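Local coordinates for protein transcription regulator (Haloarcula marismortui ATCC 43049, PDB 3CRJ) that probably acts as a TetR-family repressor, binding DNA regulatory sequences through a helix-turn-helix domain in each subunit of a dimer, at residues A[19-24]-A[66-71]; A[33-38]-A[60-65]; A[74-79]-A[93-98]; A[106-111]-A[173-178]; A[141-146]-A[154-159]. All coordinates share one frame; numbering follows the deposited sequence.

Interactions 1 to 3 follow helix 58-78, the long helix that in the TetR fold passes from the DNA-binding domain into the larger C-terminal domain. Interaction 2 is nested inside the loop closed by interaction 1 and touches interaction 1, their centres about 10 Å apart; together they pack helices 12-30 and 37-44 onto that helix. Interaction 3 lies at its far end, its centre about 25 Å from that of interaction 2. Next along the chain come interactions 4 and 5, nested, their centres about 30 Å apart, at the two ends of helix 156-176. Leu66 and Leu69 touch Leu110, joining interaction 1 to interaction 4, a route by which the two domains could influence each other.

Interaction 1: residues A[19-24]-A[66-71]; sequences IMQATY and LDYLLE
Met20 lies across one face of the Tyr68 ring in a Met-aromatic contact, joining helix 12-30, the first helix of the TetR-type DNA-binding domain, to helix 58-78. The residue was modelled as selenomethionine, and its side chain can be followed outward from the backbone. CB sits over the middle of the ring, 3.6 Å from the centroid of Tyr68 and 11° off the ring normal, a textbook CH-pi approach. CG lies over the CD1-CG side of the ring, 3.6 Å from Tyr68 CD1. The selenium meets the ring only obliquely, 5.2 Å from the Tyr68 centroid, and SE lies 4.0 Å from Tyr68 CB. Bends at chi2 and chi3 turn the terminal CE away from the ring and back against its own helix. The two side chains thus slide past one another in opposite senses, each lying beside the root of the other. On the Tyr68 side, CG stands anti to the backbone N (chi1 168°), which extends the ring toward helix 12-30. Its hydroxyl makes a weak hydrogen bond with Arg72, one turn further on. Replacing Tyr68 by an alanine would probably leave the CB and CG of Met20 without the surface they rest on and open a gap between the two helices. At the ring's outer end, Tyr68 OH comes 4.0 Å from Gln21 CG.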
# COMPACT_ATOMS: atom_id res chain seq x y z
N ILE A 19 14.68 14.54 -19.82
CA ILE A 19 14.29 15.04 -18.49
C ILE A 19 13.56 13.98 -17.65
O ILE A 19 13.83 13.87 -16.46
CB ILE A 19 13.50 16.38 -18.54
CG1 ILE A 19 14.44 17.54 -18.92
CG2 ILE A 19 12.87 16.66 -17.18
CD1 ILE A 19 13.75 18.91 -19.09
N MSE A 20 12.65 13.21 -18.27
CA MSE A 20 12.02 12.12 -17.54
C MSE A 20 13.07 11.14 -17.02
O MSE A 20 13.05 10.76 -15.87
CB MSE A 20 10.99 11.40 -18.40
CG MSE A 20 9.71 12.21 -18.69
SE MSE A 20 8.76 13.03 -17.15
CE MSE A 20 9.83 14.62 -16.83
N GLN A 21 14.02 10.78 -17.87
CA GLN A 21 15.11 9.90 -17.45
C GLN A 21 15.92 10.45 -16.28
O GLN A 21 16.17 9.75 -15.31
CB GLN A 21 15.99 9.55 -18.64
CG GLN A 21 15.35 8.52 -19.54
CD GLN A 21 15.80 8.64 -20.97
OE1 GLN A 21 14.98 8.84 -21.86
NE2 GLN A 21 17.10 8.52 -21.20
N ALA A 22 16.31 11.72 -16.36
CA ALA A 22 16.99 12.37 -15.25
C ALA A 22 16.16 12.21 -13.99
O ALA A 22 16.69 11.84 -12.93
CB ALA A 22 17.21 13.84 -15.54
N THR A 23 14.86 12.47 -14.12
CA THR A 23 13.91 12.36 -13.01
C THR A 23 13.97 10.98 -12.38
O THR A 23 14.27 10.85 -11.18
CB THR A 23 12.50 12.68 -13.46
OG1 THR A 23 12.56 13.82 -14.30
CG2 THR A 23 11.61 12.98 -12.27
N TYR A 24 13.73 9.95 -13.19
CA TYR A 24 13.91 8.60 -12.73
C TYR A 24 15.20 8.49 -11.91
O TYR A 24 15.15 8.06 -10.76
CB TYR A 24 13.94 7.63 -13.89
CG TYR A 24 14.30 6.23 -13.47
CD1 TYR A 24 13.32 5.28 -13.25
CD2 TYR A 24 15.63 5.85 -13.32
CE1 TYR A 24 13.66 3.96 -12.87
CE2 TYR A 24 15.99 4.55 -12.94
CZ TYR A 24 15.00 3.62 -12.71
OH TYR A 24 15.36 2.35 -12.33
N LEU A 66 4.76 10.56 -13.52
CA LEU A 66 3.78 9.50 -13.41
C LEU A 66 3.22 9.13 -14.80
O LEU A 66 3.25 7.95 -15.19
CB LEU A 66 2.69 9.86 -12.40
CG LEU A 66 3.22 9.83 -10.95
CD1 LEU A 66 2.19 10.36 -9.96
CD2 LEU A 66 3.66 8.45 -10.54
N ASP A 67 2.79 10.13 -15.57
CA ASP A 67 2.26 9.91 -16.92
C ASP A 67 3.24 9.12 -17.76
O ASP A 67 2.85 8.22 -18.53
CB ASP A 67 1.94 11.22 -17.63
CG ASP A 67 0.84 12.00 -16.93
OD1 ASP A 67 0.81 13.24 -17.12
OD2 ASP A 67 0.02 11.39 -16.19
N TYR A 68 4.51 9.46 -17.58
CA TYR A 68 5.61 8.77 -18.23
C TYR A 68 5.68 7.30 -17.83
O TYR A 68 5.77 6.45 -18.69
CB TYR A 68 6.92 9.51 -17.94
CG TYR A 68 8.18 8.78 -18.28
CD1 TYR A 68 8.70 8.82 -19.57
CD2 TYR A 68 8.90 8.10 -17.30
CE1 TYR A 68 9.90 8.16 -19.88
CE2 TYR A 68 10.08 7.43 -17.58
CZ TYR A 68 10.59 7.46 -18.87
OH TYR A 68 11.77 6.80 -19.16
N LEU A 69 5.61 6.99 -16.54
CA LEU A 69 5.68 5.60 -16.12
C LEU A 69 4.49 4.80 -16.64
O LEU A 69 4.62 3.62 -16.98
CB LEU A 69 5.79 5.45 -14.60
CG LEU A 69 6.97 6.09 -13.88
CD1 LEU A 69 6.95 5.80 -12.37
CD2 LEU A 69 8.31 5.66 -14.48
N LEU A 70 3.32 5.43 -16.73
CA LEU A 70 2.16 4.74 -17.25
C LEU A 70 2.35 4.38 -18.73
O LEU A 70 1.98 3.30 -19.15
CB LEU A 70 0.87 5.56 -17.03
CG LEU A 70 -0.46 4.92 -17.44
CD1 LEU A 70 -0.65 3.62 -16.67
CD2 LEU A 70 -1.67 5.85 -17.25
N GLU A 71 2.94 5.29 -19.50
CA GLU A 71 3.17 5.06 -20.95
C GLU A 71 4.14 3.91 -21.16
O GLU A 71 3.94 3.05 -22.03
CB GLU A 71 3.72 6.30 -21.65
CG GLU A 71 2.78 7.47 -21.79
CD GLU A 71 3.47 8.68 -22.44
OE1 GLU A 71 3.81 9.64 -21.71
OE2 GLU A 71 3.69 8.66 -23.68

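Interaction 2: residues A[33-38]-A[60-65]; sequences ADLTIQ and DLLAAF
Leu35 and Ile37 face Leu61 and Leu62 across a small apolar seam, where the start of the predicted helix-turn-helix meets the first turns of helix 58-78. The contact consists of two methyl pairs. Leu35 and Leu62 reach for each other tip to tip, with Leu35 CD1 4.1 Å from Leu62 CD2. Ile37 and Leu61 meet at an angle, Ile37 CD1 lying 4.0 Å from Leu61 CD1. Leu61 has CG anti to its own backbone N (chi1 -168°), which directs its branches at the segment 33-38.

Other apolar groups extend the seam. Ala26 of helix 12-30 touches Leu35, Ile40 touches both Leu35 and Leu61, and Ile37 also packs on Thr48, Val51 and His52 of helix 48-52.

The polar element is local to one segment. Thr36 is the N-cap of helix 37-44, its OG1 hydrogen-bonded to the backbone N of Arg39, which satisfies an N-H in the first turn of that helix.

With only methyl groups meeting between the segments, the contact has little directional preference of its own; burial drives it, and the precise placement of the DNA-binding helices probably depends on many such contacts together in the small domain core.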
# COMPACT_ATOMS: atom_id res chain seq x y z
N ALA A 33 10.99 13.07 -0.99
CA ALA A 33 11.12 14.25 -0.13
C ALA A 33 12.29 15.19 -0.49
O ALA A 33 12.20 16.41 -0.40
CB ALA A 33 11.20 13.83 1.32
N ASP A 34 13.40 14.60 -0.91
CA ASP A 34 14.60 15.37 -1.07
C ASP A 34 14.87 15.64 -2.52
O ASP A 34 15.95 16.09 -2.88
CB ASP A 34 15.78 14.63 -0.45
CG ASP A 34 15.84 14.79 1.05
OD1 ASP A 34 15.45 15.87 1.53
OD2 ASP A 34 16.26 13.85 1.75
N LEU A 35 13.89 15.36 -3.38
CA LEU A 35 14.03 15.67 -4.79
C LEU A 35 13.90 17.16 -4.92
O LEU A 35 13.10 17.79 -4.22
CB LEU A 35 12.91 15.03 -5.58
CG LEU A 35 13.23 14.37 -6.92
CD1 LEU A 35 12.19 14.84 -7.88
CD2 LEU A 35 14.61 14.69 -7.46
N THR A 36 14.69 17.71 -5.82
CA THR A 36 14.61 19.12 -6.17
C THR A 36 14.85 19.25 -7.67
O THR A 36 15.72 18.57 -8.22
CB THR A 36 15.66 20.00 -5.42
OG1 THR A 36 16.98 19.69 -5.88
CG2 THR A 36 15.59 19.79 -3.93
N ILE A 37 14.10 20.11 -8.34
CA ILE A 37 14.45 20.53 -9.70
C ILE A 37 15.99 20.56 -9.84
O ILE A 37 16.56 19.97 -10.78
CB ILE A 37 13.86 21.92 -10.00
CG1 ILE A 37 12.34 21.94 -9.75
CG2 ILE A 37 14.24 22.39 -11.41
CD1 ILE A 37 11.50 21.30 -10.83
N GLN A 38 16.66 21.19 -8.89
CA GLN A 38 18.09 21.30 -8.97
C GLN A 38 18.74 19.93 -9.18
O GLN A 38 19.61 19.78 -10.05
CB GLN A 38 18.67 21.96 -7.73
CG GLN A 38 20.17 22.15 -7.84
CD GLN A 38 20.61 22.56 -9.26
OE1 GLN A 38 21.26 21.77 -9.97
NE2 GLN A 38 20.26 23.79 -9.69
N ASP A 60 4.56 19.67 -10.83
CA ASP A 60 4.19 19.55 -12.23
C ASP A 60 5.02 18.46 -12.87
O ASP A 60 4.52 17.62 -13.62
CB ASP A 60 4.46 20.86 -12.97
CG ASP A 60 3.54 21.98 -12.55
OD1 ASP A 60 3.10 21.98 -11.37
OD2 ASP A 60 3.29 22.88 -13.39
N LEU A 61 6.31 18.48 -12.54
CA LEU A 61 7.29 17.60 -13.15
C LEU A 61 6.99 16.15 -12.82
O LEU A 61 7.07 15.29 -13.68
CB LEU A 61 8.69 18.00 -12.69
CG LEU A 61 9.83 17.36 -13.46
CD1 LEU A 61 11.01 18.30 -13.45
CD2 LEU A 61 10.21 16.00 -12.88
N LEU A 62 6.60 15.89 -11.57
CA LEU A 62 6.31 14.53 -11.15
C LEU A 62 4.94 14.04 -11.61
O LEU A 62 4.71 12.84 -11.73
CB LEU A 62 6.46 14.41 -9.64
CG LEU A 62 7.89 14.53 -9.10
CD1 LEU A 62 7.86 14.53 -7.59
CD2 LEU A 62 8.81 13.40 -9.62
N ALA A 63 4.01 14.95 -11.88
CA ALA A 63 2.76 14.51 -12.47
C ALA A 63 3.10 13.95 -13.84
O ALA A 63 2.69 12.83 -14.18
CB ALA A 63 1.76 15.64 -12.58
N ALA A 64 3.89 14.71 -14.60
CA ALA A 64 4.42 14.26 -15.90
C ALA A 64 5.16 12.91 -15.78
O ALA A 64 4.94 12.01 -16.60
CB ALA A 64 5.32 15.32 -16.50
N PHE A 65 5.99 12.76 -14.74
CA PHE A 65 6.76 11.54 -14.52
C PHE A 65 5.85 10.35 -14.24
O PHE A 65 6.13 9.24 -14.69
CB PHE A 65 7.79 11.71 -13.39
CG PHE A 65 8.68 10.50 -13.20
CD1 PHE A 65 9.71 10.23 -14.10
CD2 PHE A 65 8.47 9.62 -12.15
CE1 PHE A 65 10.53 9.10 -13.94
CE2 PHE A 65 9.29 8.48 -11.97
CZ PHE A 65 10.32 8.23 -12.88

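Interaction 3: residues A[74-79]-A[93-98]; sequences VDSIHD and LDELLV
Ile77 and Ser76 meet Glu95 in a small, mixed contact between two helices of the all-helical TetR fold, near the C-terminal ends of helices 58-78 and 85-97. It is an example of a charged residue lending its hydrocarbon stem to a packing interface while its carboxylate is engaged elsewhere. The backbones are closest at Ile77 and Glu95, whose CA atoms are 7.9 Å apart, and the two segments bury only 110 Å² between them.

Most of the touching is done by one methyl group. With CG1 beside the backbone N (chi1 -58°) and a second bend at chi2, Ile77 brings its CD1 toward helix 85-97, where it comes 3.6 Å from Glu95 CG and 3.9 Å from Glu95 CB. Glu95 is itself bent at chi2 (61°), and the two side chains pass each other in opposite directions. Behind Ile77, Met137 of helix 121-148 supplies further apolar surface; the same residue also touches Leu96, so Met137 bridges the two helices beside the contact.

The polar ends find their partners outside the contact. Ser76 OG hydrogen-bonds to the carbonyl oxygen of Phe73 in its own helix, and Glu95 OE2 forms a salt bridge with Lys99, just beyond its own segment. Each bond ties its group to a residue of the same part of the chain, so the interface gains van der Waals contact but no polar link. The serine hydroxyl and the carboxylate lie near each other, with Ser76 OG 4.1 Å from Glu95 OE1.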
# COMPACT_ATOMS: atom_id res chain seq x y z
N VAL A 74 2.14 0.89 -20.43
CA VAL A 74 1.25 0.70 -21.56
C VAL A 74 1.98 0.10 -22.77
O VAL A 74 1.48 -0.86 -23.38
CB VAL A 74 0.51 2.03 -21.92
CG1 VAL A 74 -0.02 2.05 -23.37
CG2 VAL A 74 -0.62 2.30 -20.92
N ASP A 75 3.15 0.64 -23.09
CA ASP A 75 4.01 0.12 -24.15
C ASP A 75 4.26 -1.37 -24.02
O ASP A 75 4.02 -2.13 -24.96
CB ASP A 75 5.36 0.83 -24.14
CG ASP A 75 5.37 2.09 -24.99
OD1 ASP A 75 4.33 2.39 -25.63
OD2 ASP A 75 6.42 2.77 -25.01
N SER A 76 4.74 -1.78 -22.84
CA SER A 76 5.16 -3.17 -22.62
C SER A 76 4.00 -4.15 -22.75
O SER A 76 4.19 -5.27 -23.23
CB SER A 76 5.82 -3.32 -21.25
OG SER A 76 4.89 -3.02 -20.22
N ILE A 77 2.80 -3.72 -22.34
CA ILE A 77 1.56 -4.48 -22.54
C ILE A 77 1.16 -4.60 -24.02
O ILE A 77 0.75 -5.68 -24.46
CB ILE A 77 0.38 -3.90 -21.72
CG1 ILE A 77 0.71 -3.88 -20.22
CG2 ILE A 77 -0.91 -4.69 -21.99
CD1 ILE A 77 1.06 -5.26 -19.58
N HIS A 78 1.29 -3.52 -24.79
CA HIS A 78 1.08 -3.60 -26.24
C HIS A 78 2.01 -4.65 -26.85
O HIS A 78 1.77 -5.11 -27.95
CB HIS A 78 1.31 -2.25 -26.94
CG HIS A 78 0.28 -1.21 -26.63
ND1 HIS A 78 -0.95 -1.50 -26.06
CD2 HIS A 78 0.29 0.14 -26.82
CE1 HIS A 78 -1.64 -0.39 -25.91
NE2 HIS A 78 -0.92 0.62 -26.37
N ASP A 79 3.07 -5.00 -26.13
CA ASP A 79 4.00 -6.04 -26.57
C ASP A 79 3.36 -7.40 -26.49
O ASP A 79 3.66 -8.27 -27.31
CB ASP A 79 5.28 -6.06 -25.74
CG ASP A 79 6.36 -5.15 -26.29
OD1 ASP A 79 6.19 -4.58 -27.40
OD2 ASP A 79 7.39 -5.01 -25.59
N LEU A 93 -0.34 -10.55 -15.09
CA LEU A 93 0.08 -10.69 -13.72
C LEU A 93 1.59 -10.70 -13.59
O LEU A 93 2.11 -10.07 -12.68
CB LEU A 93 -0.51 -11.93 -13.07
CG LEU A 93 -2.01 -11.78 -12.92
CD1 LEU A 93 -2.63 -13.13 -12.52
CD2 LEU A 93 -2.34 -10.61 -11.94
N ASP A 94 2.28 -11.40 -14.49
CA ASP A 94 3.74 -11.37 -14.49
C ASP A 94 4.22 -9.95 -14.65
O ASP A 94 5.05 -9.48 -13.88
CB ASP A 94 4.31 -12.21 -15.59
CG ASP A 94 4.10 -13.67 -15.35
OD1 ASP A 94 3.55 -14.05 -14.28
OD2 ASP A 94 4.46 -14.45 -16.27
N GLU A 95 3.66 -9.25 -15.62
CA GLU A 95 4.02 -7.87 -15.87
C GLU A 95 3.88 -6.98 -14.63
O GLU A 95 4.74 -6.15 -14.36
CB GLU A 95 3.21 -7.32 -17.02
CG GLU A 95 3.98 -6.38 -17.87
CD GLU A 95 5.20 -7.04 -18.51
OE1 GLU A 95 6.29 -6.42 -18.46
OE2 GLU A 95 5.06 -8.17 -19.06
N LEU A 96 2.82 -7.18 -13.86
CA LEU A 96 2.55 -6.33 -12.72
C LEU A 96 3.30 -6.79 -11.47
O LEU A 96 3.55 -5.99 -10.57
CB LEU A 96 1.05 -6.31 -12.43
CG LEU A 96 0.10 -5.65 -13.43
CD1 LEU A 96 -1.20 -6.43 -13.54
CD2 LEU A 96 -0.14 -4.23 -12.99
N LEU A 97 3.67 -8.06 -11.41
CA LEU A 97 4.21 -8.64 -10.17
C LEU A 97 5.61 -9.22 -10.25
O LEU A 97 6.30 -9.24 -9.25
CB LEU A 97 3.25 -9.67 -9.56
CG LEU A 97 2.33 -9.30 -8.39
CD1 LEU A 97 2.24 -7.82 -8.16
CD2 LEU A 97 0.96 -9.90 -8.59
N VAL A 98 6.05 -9.70 -11.40
CA VAL A 98 7.43 -10.20 -11.50
C VAL A 98 8.44 -9.16 -12.01
O VAL A 98 9.52 -9.01 -11.44
CB VAL A 98 7.54 -11.55 -12.24
CG1 VAL A 98 6.32 -12.39 -11.91
CG2 VAL A 98 7.66 -11.34 -13.73

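Interaction 4: residues A[106-111]-A[173-178]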
# COMPACT_ATOMS: atom_id res chain seq x y z
N LEU A 106 13.03 3.02 -7.01
CA LEU A 106 11.85 3.74 -7.44
C LEU A 106 10.63 3.47 -6.54
O LEU A 106 9.81 4.34 -6.29
CB LEU A 106 11.53 3.41 -8.89
CG LEU A 106 10.82 4.60 -9.51
CD1 LEU A 106 11.66 5.85 -9.32
CD2 LEU A 106 10.56 4.35 -10.97
N SER A 107 10.54 2.25 -6.03
CA SER A 107 9.41 1.87 -5.21
C SER A 107 9.18 2.68 -3.93
O SER A 107 8.03 3.04 -3.65
CB SER A 107 9.42 0.37 -4.97
OG SER A 107 9.06 -0.25 -6.19
N VAL A 108 10.25 2.98 -3.18
CA VAL A 108 10.18 3.87 -2.02
C VAL A 108 9.58 5.22 -2.43
O VAL A 108 8.61 5.69 -1.82
CB VAL A 108 11.59 4.11 -1.42
CG1 VAL A 108 11.60 5.27 -0.42
CG2 VAL A 108 12.16 2.82 -0.82
N ALA A 109 10.13 5.83 -3.48
CA ALA A 109 9.63 7.11 -3.99
C ALA A 109 8.14 7.09 -4.31
O ALA A 109 7.43 8.02 -3.92
CB ALA A 109 10.41 7.54 -5.20
N LEU A 110 7.69 6.04 -4.98
CA LEU A 110 6.28 5.92 -5.38
C LEU A 110 5.28 5.75 -4.21
O LEU A 110 4.16 6.23 -4.28
CB LEU A 110 6.10 4.81 -6.43
CG LEU A 110 6.75 4.94 -7.82
CD1 LEU A 110 6.59 3.61 -8.53
CD2 LEU A 110 6.14 6.01 -8.64
N LEU A 111 5.69 5.08 -3.14
CA LEU A 111 4.86 4.96 -1.95
C LEU A 111 4.77 6.32 -1.24
O LEU A 111 3.71 6.70 -0.75
CB LEU A 111 5.43 3.94 -0.97
CG LEU A 111 4.57 3.02 -0.08
CD1 LEU A 111 5.26 2.81 1.28
CD2 LEU A 111 3.11 3.42 0.13
N ARG A 173 3.98 -3.77 0.88
CA ARG A 173 4.71 -4.62 1.80
C ARG A 173 6.14 -4.80 1.31
O ARG A 173 7.06 -5.00 2.11
CB ARG A 173 4.04 -5.98 1.98
CG ARG A 173 2.63 -5.93 2.53
CD ARG A 173 2.01 -7.35 2.63
NE ARG A 173 2.87 -8.24 3.41
CZ ARG A 173 2.89 -8.29 4.73
NH1 ARG A 173 2.09 -7.51 5.45
NH2 ARG A 173 3.72 -9.12 5.35
N ALA A 174 6.33 -4.71 -0.00
CA ALA A 174 7.68 -4.84 -0.55
C ALA A 174 8.52 -3.66 -0.10
O ALA A 174 9.66 -3.85 0.28
CB ALA A 174 7.69 -4.98 -2.07
N VAL A 175 7.96 -2.46 -0.13
CA VAL A 175 8.72 -1.32 0.37
C VAL A 175 8.72 -1.29 1.89
O VAL A 175 9.80 -1.21 2.51
CB VAL A 175 8.39 0.08 -0.31
CG1 VAL A 175 7.07 0.11 -0.83
CG2 VAL A 175 8.58 1.23 0.64
N MSE A 176 7.53 -1.40 2.50
CA MSE A 176 7.40 -1.34 3.97
C MSE A 176 8.29 -2.39 4.67
O MSE A 176 8.78 -2.16 5.77
CB MSE A 176 5.94 -1.48 4.42
CG MSE A 176 5.60 -1.02 5.85
SE MSE A 176 4.21 -2.20 6.76
CE MSE A 176 3.21 -2.86 5.22
N LEU A 177 8.53 -3.52 4.01
CA LEU A 177 9.36 -4.55 4.62
C LEU A 177 10.72 -4.70 3.95
O LEU A 177 11.46 -5.63 4.27
CB LEU A 177 8.60 -5.89 4.67
CG LEU A 177 7.37 -5.88 5.60
CD1 LEU A 177 6.49 -7.11 5.45
CD2 LEU A 177 7.81 -5.72 7.05
N ASP A 178 11.04 -3.79 3.04
CA ASP A 178 12.29 -3.86 2.26
C ASP A 178 12.59 -5.28 1.76
O ASP A 178 13.70 -5.80 1.94
CB ASP A 178 13.47 -3.30 3.07
CG ASP A 178 14.70 -3.03 2.22
OD1 ASP A 178 14.59 -2.87 0.99
OD2 ASP A 178 15.80 -3.01 2.80
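Val175 sits in the last turn of helix 156-176, within the Schellman motif that ends it, and packs against Val108 and Leu111 of helix 104-115. This is close helix-to-helix packing in the TetR C-terminal domain: the CA atoms of Val108 and Val175 are only 5.9 Å apart. Both methyls of Val175 are used. CG2 lies 3.7 Å from Leu111 CD1 and also reaches the backbone of helix 104-115, 4.1 Å from Val108 CA. With CG1 anti to the backbone N (chi1 167°), Val108 turns its CG2 to Val175 CG2 at 4.2 Å; the two valines cross obliquely. Val175 CG1 lies against the stem of Leu111, 3.9 Å from Leu111 CG.

Leu111 also packs on Leu111 of the second subunit, and Arg173 forms salt bridges with Asp131 and Asp168 of that subunit, so the contact lies next to the dimer interface. Shortening Val175 to an alanine would probably strip Leu111 CD1 of its nearest neighbours on helix 156-176 and open a gap beside Val108. In the Schellman turn, Asp178, with its positive phi, gives its backbone N to Val175 O at 2.9 Å.

Interaction 5: residues A[141-146]-A[154-159]; sequences VINHGI and VDAEHV
Ile142, Asn143 and Ile146 line one side of a helical hairpin, helix 121-148 turning back into helix 156-176, and Val154, Ala156 and Val159 meet them from the other. The backbones come nearest where the side chain is smallest: the CA atoms of Ile142 and Ala156 are 6.6 Å apart. The single methyl of Ala156 has Asn143 OD1 at 3.6 Å from its CB and Ile142 CG2 at 4.2 Å. Further into the domain, Ile142 CD1 crosses over to Val159 CG1 at 3.9 Å; Val159 chi1 of 179° sets that methyl anti to the backbone N. Toward the turn, Ile146 CD1 rests on the backbone of the other segment, 3.8 Å from Val154 O.

The second helix is started by Asp155, its N-cap. Asp155 OD1 accepts from His158 N at 3.1 Å, the donor approaching from above the carboxylate plane with an N-H...O angle of 154°. A negative charge placed here is likely to suit the positive end of the helix dipole. His158 in turn hydrogen-bonds through NE2 to Glu192 of the second subunit.

The cap thus probably helps define the helix start, while largely van der Waals packing, part of it methyl against oxygen, joins the helices.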
# COMPACT_ATOMS: atom_id res chain seq x y z
N VAL A 141 -9.48 -9.33 -19.97
CA VAL A 141 -9.05 -10.69 -20.31
C VAL A 141 -9.96 -11.67 -19.58
O VAL A 141 -10.33 -12.72 -20.14
CB VAL A 141 -7.55 -10.94 -20.13
CG1 VAL A 141 -7.12 -10.63 -18.71
CG2 VAL A 141 -7.20 -12.37 -20.51
N ILE A 142 -10.36 -11.29 -18.37
CA ILE A 142 -11.33 -12.08 -17.62
C ILE A 142 -12.65 -12.19 -18.36
O ILE A 142 -13.30 -13.26 -18.39
CB ILE A 142 -11.57 -11.52 -16.20
CG1 ILE A 142 -10.31 -11.71 -15.34
CG2 ILE A 142 -12.81 -12.19 -15.56
CD1 ILE A 142 -10.38 -11.07 -13.95
N ASN A 143 -13.06 -11.11 -19.00
CA ASN A 143 -14.30 -11.17 -19.75
C ASN A 143 -14.15 -12.06 -20.95
O ASN A 143 -15.03 -12.85 -21.24
CB ASN A 143 -14.81 -9.77 -20.11
CG ASN A 143 -15.70 -9.17 -19.02
OD1 ASN A 143 -16.42 -9.89 -18.33
ND2 ASN A 143 -15.65 -7.85 -18.87
N HIS A 144 -13.02 -11.94 -21.65
CA HIS A 144 -12.76 -12.75 -22.85
C HIS A 144 -12.84 -14.26 -22.59
O HIS A 144 -13.47 -15.00 -23.37
CB HIS A 144 -11.39 -12.38 -23.43
CG HIS A 144 -11.04 -13.11 -24.68
ND1 HIS A 144 -11.83 -13.10 -25.81
CD2 HIS A 144 -9.95 -13.86 -25.00
CE1 HIS A 144 -11.26 -13.81 -26.76
NE2 HIS A 144 -10.12 -14.28 -26.30
N GLY A 145 -12.20 -14.70 -21.50
CA GLY A 145 -12.20 -16.08 -21.10
C GLY A 145 -13.57 -16.57 -20.69
O GLY A 145 -13.94 -17.71 -21.00
N ILE A 146 -14.33 -15.73 -20.00
CA ILE A 146 -15.73 -16.06 -19.71
C ILE A 146 -16.47 -16.27 -21.01
O ILE A 146 -17.21 -17.24 -21.16
CB ILE A 146 -16.45 -14.97 -18.88
CG1 ILE A 146 -15.77 -14.76 -17.51
CG2 ILE A 146 -17.98 -15.27 -18.77
CD1 ILE A 146 -16.45 -13.70 -16.65
N VAL A 154 -18.39 -15.31 -13.61
CA VAL A 154 -18.34 -14.74 -12.26
C VAL A 154 -18.36 -13.22 -12.34
O VAL A 154 -18.28 -12.66 -13.44
CB VAL A 154 -17.07 -15.24 -11.52
CG1 VAL A 154 -15.88 -14.48 -12.00
CG2 VAL A 154 -17.24 -15.16 -9.98
N ASP A 155 -18.48 -12.55 -11.19
CA ASP A 155 -18.55 -11.08 -11.13
C ASP A 155 -17.18 -10.51 -11.47
O ASP A 155 -16.31 -10.41 -10.62
CB ASP A 155 -19.03 -10.63 -9.75
CG ASP A 155 -18.96 -9.12 -9.55
OD1 ASP A 155 -18.41 -8.38 -10.39
OD2 ASP A 155 -19.46 -8.66 -8.50
N ALA A 156 -17.01 -10.16 -12.74
CA ALA A 156 -15.73 -9.72 -13.29
C ALA A 156 -15.22 -8.50 -12.58
O ALA A 156 -14.04 -8.45 -12.26
CB ALA A 156 -15.84 -9.45 -14.78
N GLU A 157 -16.09 -7.54 -12.29
CA GLU A 157 -15.61 -6.34 -11.61
C GLU A 157 -14.97 -6.68 -10.27
O GLU A 157 -13.95 -6.11 -9.93
CB GLU A 157 -16.70 -5.27 -11.45
CG GLU A 157 -16.57 -4.09 -12.46
CD GLU A 157 -15.26 -3.26 -12.33
OE1 GLU A 157 -14.67 -3.15 -11.22
OE2 GLU A 157 -14.82 -2.68 -13.36
N HIS A 158 -15.56 -7.63 -9.56
CA HIS A 158 -15.09 -7.98 -8.24
C HIS A 158 -13.88 -8.88 -8.24
O HIS A 158 -13.00 -8.75 -7.41
CB HIS A 158 -16.16 -8.63 -7.40
CG HIS A 158 -15.62 -9.11 -6.11
ND1 HIS A 158 -15.43 -8.27 -5.04
CD2 HIS A 158 -15.11 -10.32 -5.74
CE1 HIS A 158 -14.86 -8.95 -4.05
NE2 HIS A 158 -14.65 -10.19 -4.46
N VAL A 159 -13.83 -9.83 -9.16
CA VAL A 159 -12.58 -10.55 -9.33
C VAL A 159 -11.43 -9.59 -9.65
O VAL A 159 -10.37 -9.69 -9.04
CB VAL A 159 -12.69 -11.74 -10.32
CG1 VAL A 159 -11.37 -12.43 -10.47
CG2 VAL A 159 -13.69 -12.72 -9.81